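Local coordinates for isoform A of Peptidoglycan-recognition protein LB (Drosophila melanogaster, PDB 7NT0), which hydrolyses the amide bond between N-acetylmuramoyl and L-alanine in bacterial peptidoglycan, a zinc-dependent amidase of innate immunity, probably scavenging biologically active fragments by making them inactive, at residues I43-M48 with D118-L123. The protein carries 1 engineered substitution. Residues are numbered along the deposited sequence; the frame is centred on the assembly and turned at random.
With ZN (zinc ion), chain C; MLD (glcnac(beta1-4)-murnac(1,6-anhydro)-L-ala-gamma-D-glu-meso-a2pm-D-ala), chain D.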
loop_
_atom_site.group_PDB
_atom_site.type_symbol
_atom_site.label_atom_id
_atom_site.label_comp_id
_atom_site.label_asym_id
_atom_site.label_seq_id
_atom_site.Cartn_x
_atom_site.Cartn_y
_atom_site.Cartn_z
ATOM N N ILE A 43 1.440 5.343 -3.926
ATOM C CA ILE A 43 2.504 4.380 -3.595
ATOM C C ILE A 43 3.256 4.857 -2.355
ATOM O O ILE A 43 3.634 6.060 -2.236
ATOM C CB ILE A 43 3.437 4.197 -4.790
ATOM C CG1 ILE A 43 2.667 3.785 -6.047
ATOM C CG2 ILE A 43 4.562 3.227 -4.469
ATOM C CD1 ILE A 43 1.865 2.485 -5.901
ATOM N N HIS A 44 3.520 3.900 -1.479
ATOM C CA HIS A 44 4.263 4.086 -0.232
ATOM C C HIS A 44 5.386 3.068 -0.186
ATOM O O HIS A 44 5.248 1.993 -0.801
ATOM C CB HIS A 44 3.316 3.859 0.961
ATOM C CG HIS A 44 2.137 4.760 1.023
ATOM N ND1 HIS A 44 2.119 5.939 1.744
ATOM C CD2 HIS A 44 0.908 4.653 0.455
ATOM C CE1 HIS A 44 0.913 6.501 1.635
ATOM N NE2 HIS A 44 0.157 5.732 0.837
ATOM N N HIS A 45 6.369 3.316 0.695
ATOM C CA HIS A 45 7.246 2.265 1.239
ATOM C C HIS A 45 7.009 2.183 2.738
ATOM O O HIS A 45 6.462 3.112 3.303
ATOM C CB HIS A 45 8.710 2.451 0.869
ATOM C CG HIS A 45 9.420 3.521 1.648
ATOM N ND1 HIS A 45 10.804 3.557 1.712
ATOM C CD2 HIS A 45 8.992 4.632 2.269
ATOM C CE1 HIS A 45 11.169 4.625 2.417
ATOM N NE2 HIS A 45 10.096 5.293 2.768
ATOM N N SER A 46 7.355 1.077 3.363
ATOM C CA SER A 46 7.136 0.956 4.834
ATOM C C SER A 46 8.225 1.706 5.593
ATOM O O SER A 46 7.928 2.168 6.719
ATOM C CB SER A 46 6.981 -0.472 5.283
ATOM O OG SER A 46 8.141 -1.237 5.058
ATOM N N TYR A 47 9.460 1.707 5.064
ATOM C CA TYR A 47 10.703 2.243 5.693
ATOM C C TYR A 47 11.123 1.317 6.835
ATOM O O TYR A 47 12.212 0.725 6.790
ATOM C CB TYR A 47 10.453 3.679 6.163
ATOM C CG TYR A 47 11.640 4.324 6.832
ATOM C CD1 TYR A 47 12.818 4.539 6.158
ATOM C CD2 TYR A 47 11.544 4.730 8.156
ATOM C CE1 TYR A 47 13.887 5.177 6.782
ATOM C CE2 TYR A 47 12.590 5.375 8.795
ATOM C CZ TYR A 47 13.763 5.609 8.096
ATOM O OH TYR A 47 14.801 6.188 8.779
ATOM N N MET A 48 10.234 1.147 7.818
ATOM C CA MET A 48 10.274 0.067 8.827
ATOM C C MET A 48 8.866 -0.495 8.903
ATOM O O MET A 48 7.924 0.270 9.025
ATOM C CB MET A 48 10.648 0.633 10.199
ATOM C CG MET A 48 12.009 1.212 10.222
ATOM S SD MET A 48 13.217 -0.056 10.593
ATOM C CE MET A 48 12.819 -0.352 12.308
ATOM N N ASP A 118 12.527 -0.519 2.841
ATOM C CA ASP A 118 13.143 0.830 2.763
ATOM C C ASP A 118 13.653 1.028 1.334
ATOM O O ASP A 118 14.648 0.421 1.008
ATOM C CB ASP A 118 14.270 0.961 3.777
ATOM C CG ASP A 118 15.126 2.215 3.596
ATOM O OD1 ASP A 118 14.631 3.187 2.950
ATOM O OD2 ASP A 118 16.263 2.237 4.189
ATOM N N TRP A 119 12.983 1.848 0.533
ATOM C CA TRP A 119 13.265 1.988 -0.912
ATOM C C TRP A 119 13.752 3.418 -1.198
ATOM O O TRP A 119 13.540 3.951 -2.324
ATOM C CB TRP A 119 12.037 1.553 -1.730
ATOM C CG TRP A 119 11.629 0.149 -1.397
ATOM C CD1 TRP A 119 10.438 -0.232 -0.846
ATOM C CD2 TRP A 119 12.424 -1.037 -1.445
ATOM N NE1 TRP A 119 10.400 -1.573 -0.661
ATOM C CE2 TRP A 119 11.634 -2.088 -0.915
ATOM C CE3 TRP A 119 13.726 -1.345 -1.878
ATOM C CZ2 TRP A 119 12.089 -3.397 -0.843
ATOM C CZ3 TRP A 119 14.177 -2.639 -1.756
ATOM C CH2 TRP A 119 13.374 -3.645 -1.256
ATOM N N ARG A 120 14.428 4.015 -0.227
ATOM C CA ARG A 120 15.089 5.344 -0.406
ATOM C C ARG A 120 16.194 5.263 -1.472
ATOM O O ARG A 120 16.262 6.169 -2.284
ATOM C CB ARG A 120 15.669 5.785 0.938
ATOM C CG ARG A 120 14.642 6.361 1.901
ATOM C CD ARG A 120 15.308 6.749 3.212
ATOM N NE ARG A 120 15.966 5.584 3.771
ATOM C CZ ARG A 120 16.918 5.605 4.690
ATOM N NH1 ARG A 120 17.319 6.765 5.198
ATOM N NH2 ARG A 120 17.426 4.471 5.122
ATOM N N THR A 121 17.030 4.233 -1.476
ATOM C CA THR A 121 18.212 4.129 -2.358
ATOM C C THR A 121 18.184 2.848 -3.170
ATOM O O THR A 121 18.646 2.883 -4.313
ATOM C CB THR A 121 19.518 4.280 -1.567
ATOM O OG1 THR A 121 19.515 3.250 -0.591
ATOM C CG2 THR A 121 19.617 5.636 -0.914
ATOM N N GLU A 122 17.625 1.769 -2.643
ATOM C CA GLU A 122 17.569 0.473 -3.354
ATOM C C GLU A 122 16.241 0.394 -4.105
ATOM O O GLU A 122 15.264 1.004 -3.659
ATOM C CB GLU A 122 17.648 -0.709 -2.392
ATOM C CG GLU A 122 18.837 -0.698 -1.459
ATOM C CD GLU A 122 18.669 -1.768 -0.400
ATOM O OE1 GLU A 122 18.703 -2.970 -0.846
ATOM O OE2 GLU A 122 18.389 -1.405 0.834
ATOM N N LEU A 123 16.252 -0.288 -5.227
ATOM C CA LEU A 123 15.047 -0.552 -6.042
ATOM C C LEU A 123 14.442 -1.832 -5.503
ATOM O O LEU A 123 15.149 -2.807 -5.314
ATOM C CB LEU A 123 15.457 -0.742 -7.495
ATOM C CG LEU A 123 14.311 -0.780 -8.514
ATOM C CD1 LEU A 123 13.534 0.516 -8.579
ATOM C CD2 LEU A 123 14.864 -1.142 -9.884
HETATM ZN ZN ZN C . 3.700 6.860 2.732
HETATM C CAI MLD D . 4.665 5.105 5.362
HETATM C CAL MLD D . 3.382 5.830 5.378
HETATM O OAM MLD D . 3.226 6.766 4.618
HETATM N N MLD D . 2.517 5.435 6.315
HETATM C CA MLD D . 1.179 5.970 6.381
HETATM C CB MLD D . 0.231 4.941 6.984
HETATM C C MLD D . 1.079 7.281 7.162
HETATM O O MLD D . 1.546 7.374 8.290
HETATM N NAN MLD D . 0.447 8.268 6.551
HETATM C CAO MLD D . -0.184 9.344 7.276
HETATM C CAP MLD D . 0.297 10.735 6.789
HETATM O OBA MLD D . 0.591 11.535 7.653
HETATM O OAQ MLD D . 0.443 10.961 5.564
HETATM C CBB MLD D . -1.675 9.083 7.208
HETATM C CBC MLD D . -2.417 9.730 8.317
HETATM C CBD MLD D . -3.880 9.548 8.037
HETATM O OBE MLD D . -4.348 9.523 6.891
HETATM N NBF MLD D . -4.622 9.436 9.138
HETATM C CBG MLD D . -6.058 9.411 9.041
HETATM C CBH MLD D . -6.612 10.778 8.578
HETATM O OBI MLD D . -5.976 11.790 8.831
HETATM N NBJ MLD D . -7.724 10.815 7.818
HETATM C CBK MLD D . -8.335 12.063 7.324
HETATM C CBL MLD D . -9.813 12.108 7.691
HETATM C CBM MLD D . -8.271 12.291 5.792
HETATM O OBO MLD D . -8.496 11.326 5.042
HETATM O OBN MLD D . -8.080 13.442 5.389
HETATM C CBP MLD D . -6.516 8.930 10.416
HETATM C CBQ MLD D . -7.720 8.053 10.295
HETATM C CBR MLD D . -8.161 7.354 11.563
HETATM C CBS MLD D . -9.398 6.491 11.349
HETATM C CBT MLD D . -9.073 5.299 10.422
HETATM O OBV MLD D . -8.255 4.446 10.826
HETATM O OBU MLD D . -9.706 5.240 9.364
HETATM N NBW MLD D . -10.470 7.324 10.733
#
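H45 ND1 accepts the backbone N-H of W119 at 3.0 Å, an almost perfectly straight bond (178°) lying in the imidazole plane. It joins the end of strand 38-45, in the mixed sheet of this type 2 amidase (PGRP) fold, to the loop between strand 110-115 and helix 126-142. With its CG between the backbone N and the carbonyl carbon (chi1 76°), H45 turns its ring edge to that loop, while its CB lies 3.6 Å from W119 CD1. One face of the ring is covered by the backbone N of Y47. Further out, Y47 CE1 sits over the centre of one face of the R120 guanidinium, 3.7 Å from R120 CZ, the two planes nearly perpendicular (89°); R120 NE in turn lies at the tyrosine's edge. R120 grips the D118 carboxylate side-on in a salt bridge, NE to OD1 and NH2 to OD2 at 2.7 Å, both on the syn side of the carboxylate. Replacing R120 with an alanine would probably leave the D118 carboxylate without its charged mate and take away the guanidinium face that Y47 CE1 meets. H44, next to H45, binds the zinc ion through ND1 at 2.1 Å, alongside H154, C162 and OAM of the bound muropeptide. H44 NE2 is hydrogen-bonded to H102 ND1. H45 touches C162, which places the contact beside the metal site. D118 also closes an Asx turn: R120 N meets OD1 at 3.3 Å from above the carboxylate plane, on the face opposite R120 NE, which reaches the same oxygen at 2.9 Å.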